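PDB 3R4R: putative fimbrium tip subunit Fim1F from Parabacteroides distasonis, which is a putative component of the fimbrium tip, the end of a cell-surface filament that mediates adhesion and biofilm formation. Local coordinates for residues A170-T175 with Y267-L272; T175-K180 with I278-E283; T192-L197 with V227-Y232; V241-Q246 with Y254-N259. All blocks are in the same frame, centred on the assembly; numbering follows the deposited sequence.

Interaction 1: A170-T175 with Y267-L272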
loop_
_atom_site.group_PDB
_atom_site.type_symbol
_atom_site.label_atom_id
_atom_site.label_comp_id
_atom_site.label_asym_id
_atom_site.label_seq_id
_atom_site.Cartn_x
_atom_site.Cartn_y
_atom_site.Cartn_z
ATOM N N ALA A 170 2.736 -5.215 0.938
ATOM C CA ALA A 170 2.335 -6.575 0.617
ATOM C C ALA A 170 1.793 -7.246 1.881
ATOM O O ALA A 170 2.287 -6.952 2.974
ATOM C CB ALA A 170 3.500 -7.349 0.042
ATOM N N LYS A 171 0.756 -8.098 1.745
ATOM C CA LYS A 171 0.167 -8.841 2.853
ATOM C C LYS A 171 0.668 -10.290 2.793
ATOM O O LYS A 171 0.581 -10.939 1.747
ATOM C CB LYS A 171 -1.373 -8.748 2.801
ATOM C CG LYS A 171 -2.127 -9.527 3.905
ATOM C CD LYS A 171 -3.646 -9.451 3.680
ATOM C CE LYS A 171 -4.433 -10.255 4.679
ATOM N NZ LYS A 171 -5.897 -10.128 4.443
ATOM N N ILE A 172 1.234 -10.777 3.900
ATOM C CA ILE A 172 1.804 -12.146 3.950
ATOM C C ILE A 172 1.167 -12.937 5.100
ATOM O O ILE A 172 1.228 -12.503 6.252
ATOM C CB ILE A 172 3.370 -12.140 4.092
ATOM C CG1 ILE A 172 4.071 -11.216 3.056
ATOM C CG2 ILE A 172 3.944 -13.576 4.058
ATOM C CD1 ILE A 172 5.603 -11.070 3.324
ATOM N N GLU A 173 0.556 -14.097 4.781
ATOM C CA GLU A 173 -0.031 -14.991 5.777
ATOM C C GLU A 173 0.731 -16.335 5.824
ATOM O O GLU A 173 0.753 -17.051 4.833
ATOM C CB GLU A 173 -1.527 -15.234 5.484
ATOM C CG GLU A 173 -2.205 -16.119 6.538
ATOM C CD GLU A 173 -3.656 -16.526 6.339
ATOM O OE1 GLU A 173 -4.189 -16.344 5.220
ATOM O OE2 GLU A 173 -4.247 -17.078 7.297
ATOM N N TYR A 174 1.363 -16.668 6.954
ATOM C CA TYR A 174 1.981 -17.990 7.139
ATOM C C TYR A 174 0.873 -18.931 7.602
ATOM O O TYR A 174 0.249 -18.661 8.629
ATOM C CB TYR A 174 3.184 -17.954 8.105
ATOM C CG TYR A 174 3.616 -19.320 8.608
ATOM C CD1 TYR A 174 4.326 -20.194 7.790
ATOM C CD2 TYR A 174 3.367 -19.711 9.918
ATOM C CE1 TYR A 174 4.751 -21.438 8.256
ATOM C CE2 TYR A 174 3.782 -20.956 10.394
ATOM C CZ TYR A 174 4.479 -21.815 9.561
ATOM O OH TYR A 174 4.877 -23.045 10.025
ATOM N N THR A 175 0.578 -19.985 6.818
ATOM C CA THR A 175 -0.557 -20.869 7.101
ATOM C C THR A 175 -0.125 -22.240 7.689
ATOM O O THR A 175 -0.988 -23.094 7.887
ATOM C CB THR A 175 -1.388 -21.096 5.828
ATOM O OG1 THR A 175 -0.562 -21.637 4.786
ATOM C CG2 THR A 175 -2.071 -19.822 5.353
ATOM N N TYR A 267 -0.282 -12.811 -0.093
ATOM C CA TYR A 267 0.473 -14.049 -0.197
ATOM C C TYR A 267 0.212 -14.983 0.965
ATOM O O TYR A 267 -0.075 -14.527 2.074
ATOM C CB TYR A 267 1.973 -13.734 -0.247
ATOM C CG TYR A 267 2.375 -12.833 -1.399
ATOM C CD1 TYR A 267 2.574 -13.351 -2.677
ATOM C CD2 TYR A 267 2.581 -11.466 -1.207
ATOM C CE1 TYR A 267 2.927 -12.527 -3.743
ATOM C CE2 TYR A 267 2.936 -10.631 -2.270
ATOM C CZ TYR A 267 3.116 -11.169 -3.536
ATOM O OH TYR A 267 3.467 -10.377 -4.603
ATOM N N ARG A 268 0.326 -16.292 0.710
ATOM C CA ARG A 268 0.243 -17.339 1.723
ATOM C C ARG A 268 1.481 -18.248 1.632
ATOM O O ARG A 268 1.808 -18.737 0.550
ATOM C CB ARG A 268 -1.051 -18.182 1.638
ATOM C CG ARG A 268 -2.369 -17.424 1.835
ATOM C CD ARG A 268 -3.491 -18.412 2.057
ATOM N NE ARG A 268 -4.828 -17.822 1.980
ATOM C CZ ARG A 268 -5.726 -18.113 1.042
ATOM N NH1 ARG A 268 -5.464 -19.037 0.119
ATOM N NH2 ARG A 268 -6.919 -17.533 1.056
ATOM N N ILE A 269 2.161 -18.464 2.776
ATOM C CA ILE A 269 3.329 -19.341 2.892
ATOM C C ILE A 269 2.875 -20.601 3.606
ATOM O O ILE A 269 2.475 -20.587 4.774
ATOM C CB ILE A 269 4.570 -18.696 3.573
ATOM C CG1 ILE A 269 5.021 -17.430 2.819
ATOM C CG2 ILE A 269 5.714 -19.709 3.683
ATOM C CD1 ILE A 269 6.309 -16.754 3.351
ATOM N N LYS A 270 2.973 -21.692 2.871
ATOM C CA LYS A 270 2.617 -23.048 3.254
ATOM C C LYS A 270 3.827 -23.962 3.053
ATOM O O LYS A 270 4.552 -23.809 2.074
ATOM C CB LYS A 270 1.406 -23.487 2.390
ATOM C CG LYS A 270 0.868 -24.887 2.603
ATOM C CD LYS A 270 -0.264 -25.250 1.624
ATOM C CE LYS A 270 -1.527 -24.435 1.793
ATOM N NZ LYS A 270 -2.563 -24.861 0.820
ATOM N N GLY A 271 4.032 -24.878 3.998
ATOM C CA GLY A 271 5.108 -25.857 3.963
ATOM C C GLY A 271 4.591 -27.273 3.855
ATOM O O GLY A 271 3.517 -27.589 4.388
ATOM N N LEU A 272 5.346 -28.136 3.155
ATOM C CA LEU A 272 4.974 -29.556 2.973
ATOM C C LEU A 272 6.076 -30.455 3.539
ATOM O O LEU A 272 7.192 -30.461 3.006
ATOM C CB LEU A 272 4.698 -29.886 1.485
ATOM C CG LEU A 272 3.614 -29.030 0.777
ATOM C CD1 LEU A 272 3.583 -29.307 -0.695
ATOM C CD2 LEU A 272 2.231 -29.238 1.369
#

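Interaction 2: T175-K180 with I278-E283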
loop_
_atom_site.group_PDB
_atom_site.type_symbol
_atom_site.label_atom_id
_atom_site.label_comp_id
_atom_site.label_asym_id
_atom_site.label_seq_id
_atom_site.Cartn_x
_atom_site.Cartn_y
_atom_site.Cartn_z
ATOM N N THR A 175 0.578 -19.985 6.818
ATOM C CA THR A 175 -0.557 -20.869 7.101
ATOM C C THR A 175 -0.125 -22.240 7.689
ATOM O O THR A 175 -0.988 -23.094 7.887
ATOM C CB THR A 175 -1.388 -21.096 5.828
ATOM O OG1 THR A 175 -0.562 -21.637 4.786
ATOM C CG2 THR A 175 -2.071 -19.822 5.353
ATOM N N GLY A 176 1.149 -22.402 8.058
ATOM C CA GLY A 176 1.624 -23.618 8.706
ATOM C C GLY A 176 2.378 -24.581 7.829
ATOM O O GLY A 176 2.756 -24.243 6.703
ATOM N N VAL A 177 2.606 -25.802 8.381
ATOM C CA VAL A 177 3.279 -26.948 7.775
ATOM C C VAL A 177 2.247 -28.097 7.731
ATOM O O VAL A 177 1.547 -28.356 8.724
ATOM C CB VAL A 177 4.604 -27.325 8.509
ATOM C CG1 VAL A 177 5.207 -28.623 7.967
ATOM C CG2 VAL A 177 5.618 -26.190 8.416
ATOM N N TYR A 178 2.140 -28.738 6.546
ATOM C CA TYR A 178 1.182 -29.791 6.239
ATOM C C TYR A 178 1.879 -31.074 5.792
ATOM O O TYR A 178 3.031 -31.034 5.367
ATOM C CB TYR A 178 0.227 -29.310 5.136
ATOM C CG TYR A 178 -0.612 -28.114 5.519
ATOM C CD1 TYR A 178 -0.087 -26.830 5.480
ATOM C CD2 TYR A 178 -1.960 -28.255 5.828
ATOM C CE1 TYR A 178 -0.858 -25.722 5.810
ATOM C CE2 TYR A 178 -2.745 -27.155 6.157
ATOM C CZ TYR A 178 -2.190 -25.888 6.140
ATOM O OH TYR A 178 -2.959 -24.797 6.459
ATOM N N LYS A 179 1.191 -32.219 5.909
ATOM C CA LYS A 179 1.764 -33.485 5.458
ATOM C C LYS A 179 1.552 -33.564 3.944
ATOM O O LYS A 179 0.409 -33.505 3.488
ATOM C CB LYS A 179 1.170 -34.676 6.216
ATOM N N LYS A 180 2.663 -33.601 3.171
ATOM C CA LYS A 180 2.734 -33.653 1.696
ATOM C C LYS A 180 1.843 -34.749 1.092
ATOM O O LYS A 180 1.343 -34.591 -0.013
ATOM C CB LYS A 180 4.195 -33.938 1.296
ATOM C CG LYS A 180 4.579 -33.715 -0.157
ATOM C CD LYS A 180 5.870 -34.484 -0.449
ATOM C CE LYS A 180 6.824 -33.763 -1.355
ATOM N NZ LYS A 180 7.394 -32.572 -0.669
ATOM N N ILE A 278 11.344 -29.786 4.277
ATOM C CA ILE A 278 10.062 -29.111 4.055
ATOM C C ILE A 278 10.134 -28.415 2.670
ATOM O O ILE A 278 11.108 -27.722 2.354
ATOM C CB ILE A 278 9.648 -28.119 5.199
ATOM C CG1 ILE A 278 9.586 -28.827 6.576
ATOM C CG2 ILE A 278 8.310 -27.438 4.874
ATOM C CD1 ILE A 278 9.316 -27.899 7.832
ATOM N N GLU A 279 9.096 -28.640 1.856
ATOM C CA GLU A 279 8.937 -28.083 0.517
ATOM C C GLU A 279 7.949 -26.917 0.631
ATOM O O GLU A 279 6.746 -27.137 0.798
ATOM C CB GLU A 279 8.479 -29.212 -0.432
ATOM C CG GLU A 279 8.325 -28.913 -1.918
ATOM C CD GLU A 279 8.049 -30.151 -2.761
ATOM O OE1 GLU A 279 8.649 -31.215 -2.477
ATOM O OE2 GLU A 279 7.295 -30.040 -3.754
ATOM N N TRP A 280 8.480 -25.674 0.616
ATOM C CA TRP A 280 7.718 -24.446 0.799
ATOM C C TRP A 280 7.054 -23.993 -0.497
ATOM O O TRP A 280 7.619 -24.090 -1.587
ATOM C CB TRP A 280 8.605 -23.318 1.344
ATOM C CG TRP A 280 9.145 -23.621 2.714
ATOM C CD1 TRP A 280 10.343 -24.203 3.010
ATOM C CD2 TRP A 280 8.433 -23.515 3.961
ATOM N NE1 TRP A 280 10.443 -24.419 4.370
ATOM C CE2 TRP A 280 9.289 -23.999 4.977
ATOM C CE3 TRP A 280 7.168 -23.022 4.324
ATOM C CZ2 TRP A 280 8.925 -23.996 6.330
ATOM C CZ3 TRP A 280 6.812 -23.014 5.663
ATOM C CH2 TRP A 280 7.679 -23.506 6.649
ATOM N N VAL A 281 5.845 -23.454 -0.333
ATOM C CA VAL A 281 4.919 -22.982 -1.360
ATOM C C VAL A 281 4.556 -21.506 -1.119
ATOM O O VAL A 281 4.010 -21.138 -0.064
ATOM C CB VAL A 281 3.622 -23.856 -1.392
ATOM C CG1 VAL A 281 2.641 -23.355 -2.445
ATOM C CG2 VAL A 281 3.916 -25.344 -1.581
ATOM N N LEU A 282 4.810 -20.671 -2.122
ATOM C CA LEU A 282 4.420 -19.278 -2.032
ATOM C C LEU A 282 3.256 -19.054 -2.983
ATOM O O LEU A 282 3.404 -19.241 -4.193
ATOM C CB LEU A 282 5.610 -18.339 -2.320
ATOM C CG LEU A 282 5.346 -16.844 -2.194
ATOM C CD1 LEU A 282 4.730 -16.475 -0.825
ATOM C CD2 LEU A 282 6.606 -16.066 -2.445
ATOM N N GLU A 283 2.090 -18.698 -2.425
ATOM C CA GLU A 283 0.871 -18.480 -3.201
ATOM C C GLU A 283 0.546 -16.977 -3.339
ATOM O O GLU A 283 0.620 -16.236 -2.370
ATOM C CB GLU A 283 -0.340 -19.211 -2.555
ATOM C CG GLU A 283 -1.661 -19.035 -3.306
ATOM C CD GLU A 283 -2.943 -19.528 -2.658
ATOM O OE1 GLU A 283 -2.871 -20.222 -1.619
ATOM O OE2 GLU A 283 -4.031 -19.221 -3.200
#

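Interaction 3: T192-L197 with V227-Y232. With SO4 (sulfate ion), chain C; EDO (1,2-ethanediol), chain F; EDO (1,2-ethanediol), chain G.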
loop_
_atom_site.group_PDB
_atom_site.type_symbol
_atom_site.label_atom_id
_atom_site.label_comp_id
_atom_site.label_asym_id
_atom_site.label_seq_id
_atom_site.Cartn_x
_atom_site.Cartn_y
_atom_site.Cartn_z
ATOM N N THR A 192 8.307 -18.216 14.915
ATOM C CA THR A 192 8.989 -17.562 16.037
ATOM C C THR A 192 9.643 -16.243 15.625
ATOM O O THR A 192 9.843 -15.388 16.489
ATOM C CB THR A 192 10.073 -18.493 16.652
ATOM O OG1 THR A 192 10.977 -18.911 15.635
ATOM C CG2 THR A 192 9.492 -19.724 17.336
ATOM N N LYS A 193 10.000 -16.075 14.338
ATOM C CA LYS A 193 10.685 -14.864 13.864
ATOM C C LYS A 193 10.510 -14.678 12.385
ATOM O O LYS A 193 10.454 -15.658 11.634
ATOM C CB LYS A 193 12.208 -14.939 14.187
ATOM C CG LYS A 193 13.028 -13.697 13.852
ATOM C CD LYS A 193 14.513 -13.881 14.114
ATOM N N VAL A 194 10.411 -13.398 11.976
ATOM C CA VAL A 194 10.419 -12.963 10.592
ATOM C C VAL A 194 11.462 -11.867 10.543
ATOM O O VAL A 194 11.379 -10.878 11.271
ATOM C CB VAL A 194 9.067 -12.562 9.946
ATOM C CG1 VAL A 194 9.283 -12.182 8.472
ATOM C CG2 VAL A 194 8.041 -13.691 10.055
ATOM N N ALA A 195 12.497 -12.096 9.760
ATOM C CA ALA A 195 13.601 -11.155 9.633
ATOM C C ALA A 195 13.690 -10.607 8.205
ATOM O O ALA A 195 13.518 -11.362 7.248
ATOM C CB ALA A 195 14.905 -11.852 10.021
ATOM N N GLY A 196 13.950 -9.314 8.079
ATOM C CA GLY A 196 14.128 -8.685 6.775
ATOM C C GLY A 196 12.947 -7.912 6.230
ATOM O O GLY A 196 12.981 -7.506 5.070
ATOM N N LEU A 197 11.889 -7.718 7.039
ATOM C CA LEU A 197 10.709 -6.936 6.636
ATOM C C LEU A 197 11.135 -5.484 6.480
ATOM O O LEU A 197 12.030 -5.042 7.208
ATOM C CB LEU A 197 9.538 -7.097 7.646
ATOM C CG LEU A 197 8.987 -8.514 7.831
ATOM C CD1 LEU A 197 7.997 -8.576 8.963
ATOM C CD2 LEU A 197 8.376 -9.071 6.534
ATOM N N VAL A 227 0.663 -14.247 12.591
ATOM C CA VAL A 227 0.617 -15.205 11.480
ATOM C C VAL A 227 0.368 -14.403 10.171
ATOM O O VAL A 227 0.869 -14.809 9.133
ATOM C CB VAL A 227 -0.477 -16.258 11.836
ATOM C CG1 VAL A 227 -1.204 -16.836 10.635
ATOM C CG2 VAL A 227 0.112 -17.347 12.699
ATOM N N THR A 228 -0.329 -13.267 10.237
ATOM C CA THR A 228 -0.522 -12.354 9.109
ATOM C C THR A 228 0.305 -11.088 9.416
ATOM O O THR A 228 0.132 -10.457 10.458
ATOM C CB THR A 228 -2.019 -12.057 8.812
ATOM O OG1 THR A 228 -2.689 -13.260 8.388
ATOM C CG2 THR A 228 -2.203 -10.948 7.733
ATOM N N PHE A 229 1.216 -10.735 8.516
ATOM C CA PHE A 229 2.087 -9.580 8.713
ATOM C C PHE A 229 2.302 -8.859 7.350
ATOM O O PHE A 229 1.881 -9.380 6.301
ATOM C CB PHE A 229 3.420 -10.018 9.370
ATOM C CG PHE A 229 4.088 -11.191 8.714
ATOM C CD1 PHE A 229 3.758 -12.493 9.086
ATOM C CD2 PHE A 229 5.084 -11.000 7.768
ATOM C CE1 PHE A 229 4.367 -13.590 8.464
ATOM C CE2 PHE A 229 5.709 -12.092 7.159
ATOM C CZ PHE A 229 5.324 -13.384 7.493
ATOM N N TYR A 230 2.896 -7.635 7.394
ATOM C CA TYR A 230 3.082 -6.758 6.238
ATOM C C TYR A 230 4.508 -6.258 6.085
ATOM O O TYR A 230 5.273 -6.242 7.043
ATOM C CB TYR A 230 2.173 -5.516 6.350
ATOM C CG TYR A 230 0.739 -5.797 6.722
ATOM C CD1 TYR A 230 -0.184 -6.216 5.765
ATOM C CD2 TYR A 230 0.304 -5.673 8.039
ATOM C CE1 TYR A 230 -1.488 -6.561 6.120
ATOM C CE2 TYR A 230 -0.997 -6.028 8.408
ATOM C CZ TYR A 230 -1.892 -6.459 7.442
ATOM O OH TYR A 230 -3.189 -6.715 7.778
ATOM N N THR A 231 4.833 -5.786 4.875
ATOM C CA THR A 231 6.121 -5.207 4.499
ATOM C C THR A 231 5.971 -4.343 3.239
ATOM O O THR A 231 5.116 -4.620 2.384
ATOM C CB THR A 231 7.193 -6.302 4.279
ATOM O OG1 THR A 231 8.418 -5.687 3.891
ATOM C CG2 THR A 231 6.799 -7.326 3.211
ATOM N N TYR A 232 6.844 -3.323 3.103
ATOM C CA TYR A 232 6.915 -2.591 1.869
ATOM C C TYR A 232 7.796 -3.405 0.925
ATOM O O TYR A 232 8.609 -4.192 1.421
ATOM C CB TYR A 232 7.424 -1.153 2.078
ATOM C CG TYR A 232 6.561 -0.224 2.901
ATOM C CD1 TYR A 232 5.234 0.021 2.544
ATOM C CD2 TYR A 232 7.125 0.597 3.871
ATOM C CE1 TYR A 232 4.444 0.920 3.261
ATOM C CE2 TYR A 232 6.364 1.555 4.548
ATOM C CZ TYR A 232 5.018 1.700 4.250
ATOM O OH TYR A 232 4.253 2.610 4.929
HETATM S S SO4 C . -2.654 -13.305 13.663
HETATM O O1 SO4 C . -2.312 -11.882 13.820
HETATM O O2 SO4 C . -3.921 -13.587 14.369
HETATM O O3 SO4 C . -2.827 -13.600 12.217
HETATM O O4 SO4 C . -1.611 -14.134 14.241
HETATM C C1 EDO F . 5.099 -6.272 10.690
HETATM O O1 EDO F . 5.271 -4.978 11.292
HETATM C C2 EDO F . 3.740 -6.854 11.067
HETATM O O2 EDO F . 2.712 -6.455 10.156
HETATM C C1 EDO G . 17.891 -7.175 4.769
HETATM O O1 EDO G . 17.347 -6.754 6.021
HETATM C C2 EDO G . 17.021 -8.286 4.201
HETATM O O2 EDO G . 15.679 -7.816 3.987
#

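Interaction 4: V241-Q246 with Y254-N259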
loop_
_atom_site.group_PDB
_atom_site.type_symbol
_atom_site.label_atom_id
_atom_site.label_comp_id
_atom_site.label_asym_id
_atom_site.label_seq_id
_atom_site.Cartn_x
_atom_site.Cartn_y
_atom_site.Cartn_z
ATOM N N VAL A 241 13.665 -12.429 3.165
ATOM C CA VAL A 241 12.723 -12.420 4.271
ATOM C C VAL A 241 12.834 -13.849 4.853
ATOM O O VAL A 241 12.556 -14.838 4.159
ATOM C CB VAL A 241 11.288 -11.942 3.898
ATOM C CG1 VAL A 241 11.303 -10.510 3.373
ATOM C CG2 VAL A 241 10.625 -12.855 2.883
ATOM N N ILE A 242 13.378 -13.953 6.083
ATOM C CA ILE A 242 13.712 -15.231 6.731
ATOM C C ILE A 242 12.740 -15.567 7.856
ATOM O O ILE A 242 12.690 -14.890 8.888
ATOM C CB ILE A 242 15.165 -15.200 7.293
ATOM C CG1 ILE A 242 16.198 -14.899 6.175
ATOM C CG2 ILE A 242 15.484 -16.497 8.055
ATOM C CD1 ILE A 242 17.627 -14.632 6.640
ATOM N N LEU A 243 12.061 -16.706 7.675
ATOM C CA LEU A 243 11.109 -17.282 8.626
ATOM C C LEU A 243 11.805 -18.303 9.516
ATOM O O LEU A 243 12.480 -19.182 9.006
ATOM C CB LEU A 243 9.921 -17.941 7.884
ATOM C CG LEU A 243 8.756 -17.045 7.373
ATOM C CD1 LEU A 243 9.195 -15.985 6.373
ATOM C CD2 LEU A 243 7.709 -17.887 6.693
ATOM N N SER A 244 11.685 -18.150 10.843
ATOM C CA SER A 244 12.213 -19.079 11.843
ATOM C C SER A 244 11.033 -19.847 12.413
ATOM O O SER A 244 10.185 -19.276 13.096
ATOM C CB SER A 244 13.029 -18.365 12.919
ATOM O OG SER A 244 14.211 -17.813 12.365
ATOM N N VAL A 245 10.932 -21.127 12.027
ATOM C CA VAL A 245 9.833 -22.028 12.374
ATOM C C VAL A 245 10.385 -23.168 13.236
ATOM O O VAL A 245 11.459 -23.682 12.925
ATOM C CB VAL A 245 9.154 -22.538 11.068
ATOM C CG1 VAL A 245 8.068 -23.564 11.346
ATOM C CG2 VAL A 245 8.581 -21.377 10.253
ATOM N N GLN A 246 9.665 -23.528 14.338
ATOM C CA GLN A 246 10.029 -24.611 15.265
ATOM C C GLN A 246 10.109 -25.959 14.548
ATOM O O GLN A 246 9.171 -26.363 13.855
ATOM C CB GLN A 246 9.043 -24.726 16.445
ATOM C CG GLN A 246 9.235 -23.665 17.536
ATOM C CD GLN A 246 10.512 -23.807 18.368
ATOM O OE1 GLN A 246 11.007 -22.824 18.935
ATOM N NE2 GLN A 246 11.078 -25.019 18.474
ATOM N N TYR A 254 14.394 -20.355 7.343
ATOM C CA TYR A 254 13.918 -20.646 5.996
ATOM C C TYR A 254 13.840 -19.318 5.199
ATOM O O TYR A 254 13.049 -18.435 5.543
ATOM C CB TYR A 254 12.566 -21.388 6.030
ATOM C CG TYR A 254 12.592 -22.681 6.824
ATOM C CD1 TYR A 254 13.083 -23.860 6.263
ATOM C CD2 TYR A 254 12.096 -22.735 8.125
ATOM C CE1 TYR A 254 13.090 -25.057 6.982
ATOM C CE2 TYR A 254 12.104 -23.926 8.855
ATOM C CZ TYR A 254 12.603 -25.085 8.278
ATOM O OH TYR A 254 12.628 -26.266 8.991
ATOM N N PRO A 255 14.687 -19.142 4.158
ATOM C CA PRO A 255 14.707 -17.853 3.444
ATOM C C PRO A 255 13.844 -17.835 2.176
ATOM O O PRO A 255 13.766 -18.828 1.440
ATOM C CB PRO A 255 16.185 -17.690 3.071
ATOM C CG PRO A 255 16.813 -19.082 3.220
ATOM C CD PRO A 255 15.746 -20.042 3.655
ATOM N N PHE A 256 13.220 -16.669 1.919
ATOM C CA PHE A 256 12.375 -16.399 0.751
ATOM C C PHE A 256 12.911 -15.182 -0.016
ATOM O O PHE A 256 13.429 -14.263 0.625
ATOM C CB PHE A 256 10.906 -16.176 1.171
ATOM C CG PHE A 256 10.225 -17.397 1.766
ATOM C CD1 PHE A 256 10.377 -17.714 3.107
ATOM C CD2 PHE A 256 9.389 -18.189 0.994
ATOM C CE1 PHE A 256 9.785 -18.862 3.640
ATOM C CE2 PHE A 256 8.770 -19.312 1.534
ATOM C CZ PHE A 256 9.010 -19.675 2.841
ATOM N N PRO A 257 12.830 -15.133 -1.370
ATOM C CA PRO A 257 13.349 -13.945 -2.082
ATOM C C PRO A 257 12.443 -12.761 -1.809
ATOM O O PRO A 257 11.243 -12.814 -2.105
ATOM C CB PRO A 257 13.360 -14.366 -3.563
ATOM C CG PRO A 257 12.993 -15.828 -3.579
ATOM C CD PRO A 257 12.262 -16.118 -2.315
ATOM N N ALA A 258 13.013 -11.718 -1.170
ATOM C CA ALA A 258 12.312 -10.516 -0.717
ATOM C C ALA A 258 11.563 -9.812 -1.857
ATOM O O ALA A 258 10.489 -9.278 -1.624
ATOM C CB ALA A 258 13.301 -9.554 -0.092
ATOM N N ASN A 259 12.097 -9.869 -3.091
ATOM C CA ASN A 259 11.509 -9.207 -4.261
ATOM C C ASN A 259 10.269 -9.991 -4.830
ATOM O O ASN A 259 9.660 -9.525 -5.801
ATOM C CB ASN A 259 12.565 -9.015 -5.359
ATOM C CG ASN A 259 13.301 -10.243 -5.798
ATOM O OD1 ASN A 259 13.524 -11.185 -5.034
ATOM N ND2 ASN A 259 13.803 -10.197 -7.013
#

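Interaction 1: A170-T175 with Y267-L272
Residues 170-175 and 267-272 are neighbouring parallel strands, Ile172 paired with Tyr267, Glu173 with Arg268 and Tyr174 with Ile269, in a sheet of the C-terminal domain. The bonds alternate in direction: Tyr267 N gives to Lys171 O (2.8 Å), Glu173 N to Tyr267 O, Ile269 N to Glu173 O and Thr175 N to Ile269 O. Ile269 O takes a second bond, from Thr175 OG1 at 3.2 Å, which arrives above the carbonyl plane on the face that Thr175 N also uses. OG1 sits between its own N and carbonyl carbon, a setting of chi1 (57°) that swings the hydroxyl to the same oxygen its own N-H already uses. With an alanine here the N-H bond would remain, but Ile269 O would probably lose the second of its two donors, and Arg268 CD the methyl CG2 beside it. The domain belongs to the transthyretin-like clan, and the two faces of this strand pair differ as in a sandwich sheet. Beta-branched Ile172 and Ile269 help fill the apolar one, CG2 of the former meeting CD1 of the latter at 4.0 Å, and Ala170 CB touches the edge of the Tyr267 ring at CE2. Long charged chains suit the other, partly exposed face: Glu173 and Arg268 run side by side, a long salt bridge joining OE1 to NE (3.6 Å) with carboxylate and guanidinium planes 69° apart. Glu173 OE1 also hydrogen-bonds the Tyr266 hydroxyl.

Interaction 2: T175-K180 with I278-E283
Val177, Lys180 and Glu279 bury the most surface where residues 175-180 pass strand 278-283, and they divide the contact into an apolar and a charged half. The side chain of Val177 sets out toward the other strand, and its methyls do the touching. CG2 touches CH2 of the Trp280 indole at 3.8 Å and CD1 of Ile278 at 4.1 Å, the valine and isoleucine meeting tip to tip. Compact, branched valine suits this place, since its CG2 wedges against both larger neighbours while CG1 adds a second touch on Ile278 CD1. Ile278 also lays its CG2 over one face of the Trp280 ring, near the rim, so the apolar group is packed within its own strand as well. At the exposed end, Lys180 NZ forms a salt bridge with Glu279 OE1 at 2.6 Å. The glutamate chain is extended, whereas the lysine bends at its last two torsions (chi4 69°), which brings the ammonium in from above the carboxylate plane. A long flexible lysine can span a gap that the backbones, with axes 8.7 Å apart, leave too wide for direct pairing. The strands are indeed not neighbours: strand 266-273 lies between them, pairing in parallel with strand 161-179 and antiparallel with strand 278-284, while Tyr254 of strand 251-257 meets the Trp280 ring.

Interaction 3: T192-L197 with V227-Y232
Val194 lays its CG2 methyl over one face of the Phe229 ring, a CH-pi contact with the carbon 4.1 Å from the ring centroid and shifted toward the rim at CZ. The two strands belong to different sheets of the transthyretin-like C-terminal domain: 191-202 pairs with 240-246, whereas 228-232 lies against 161-179, so their buried side chains meet between the two sheets. Phe229 has its ring placed between its own N and carbonyl carbon (chi1 49°), and from there it reaches Val194, which comes from the opposite direction. Val194 CG1 adds a touch on CE2 at 3.8 Å. Leu197 crosses the phenylalanine at about a right angle and brings both CD1 and CD2 to 4.0 Å from CD2 of Phe229. A leucine in place of Phe229 is likely to lose the flat face beneath Val194 CG2 and open a gap between that valine and Leu197. Phe229 also packs on Ile172 and Leu191, so aliphatic side chains of both sheets pack on the ring, which suits a large residue without polar atoms. Near the ring's base, a 1,2-ethanediol probably taken up from the crystallisation liquor accepts a bond from Tyr230 N. Thr231 sets CB 3.8 Å from Leu197 CD2; its OG1 takes a bond from the N-H of Asn198 and itself donates to Tyr232 O at 2.9 Å.

Interaction 4: V241-Q246 with Y254-N259
A beta hairpin of the C-terminal domain, made by strands 240-246 and 251-257, brings residues 241-246 antiparallel to 254-257. Val241 and Phe256 form one hydrogen-bonded pair, with Val241 N to Phe256 O at 3.1 Å and Phe256 N to Val241 O at 3.0 Å. Leu243 and Tyr254 form the next, Leu243 N reaching Tyr254 O at 2.9 Å and Tyr254 N reaching Leu243 O. Between them Ile242 faces Pro255 as a non-hydrogen-bonded pair. Proline, which lacks an N-H, costs no cross-strand bond in this position, and its CB lies 4.2 Å from Ile242 CG1. The side chains of Val241, Leu243 and Phe256 share the other, buried face. Leu243 crosses Phe256 at about a right angle, bringing CD2 to 3.8 Å from ring atom CE1. Val241 CG2 lies between its own N and carbonyl carbon (chi1 -61°), which turns it to Phe256 CB (3.7 Å); CG1 touches Ala258 CB, where the strand gives way to a 3-10 turn and a small residue fits. Tyr254, on the same face, carries its ring along the partner strand until CE2 lies 3.9 Å from Val245 CB, while its hydroxyl binds Ser247 OG. Ile269, from strand 266-273 of the facing sheet, packs on Leu243 and Phe256. The backbone bonds thus fix the pairing of the strands, while the buried face, built of aliphatic and aromatic carbon, packs against the sheet that carries Ile269.

Overall arrangement
All four contacts lie in the C-terminal domain and differ with depth. Interactions 3 and 4 are buried, interaction 1 partly so, and interaction 2 is a surface contact. Interactions 1 and 4 are backbone-bonded strand pairs, one parallel and one antiparallel, in sheets that face each other; Ile269 CG2 meets Phe256 CZ between them at 3.4 Å. Interactions 2 and 3 are carried mainly by side chains; interaction 2 adds a short salt bridge, interaction 1 a long one, and interaction 3 none. Interactions 1 and 2 share Thr175 and strand 161-179, and Lys270 O probably bonds Val281 N. Interaction 3 reaches both sheets: Ile172 N probably bonds Phe229 O, and Ala195 O Ile242 N.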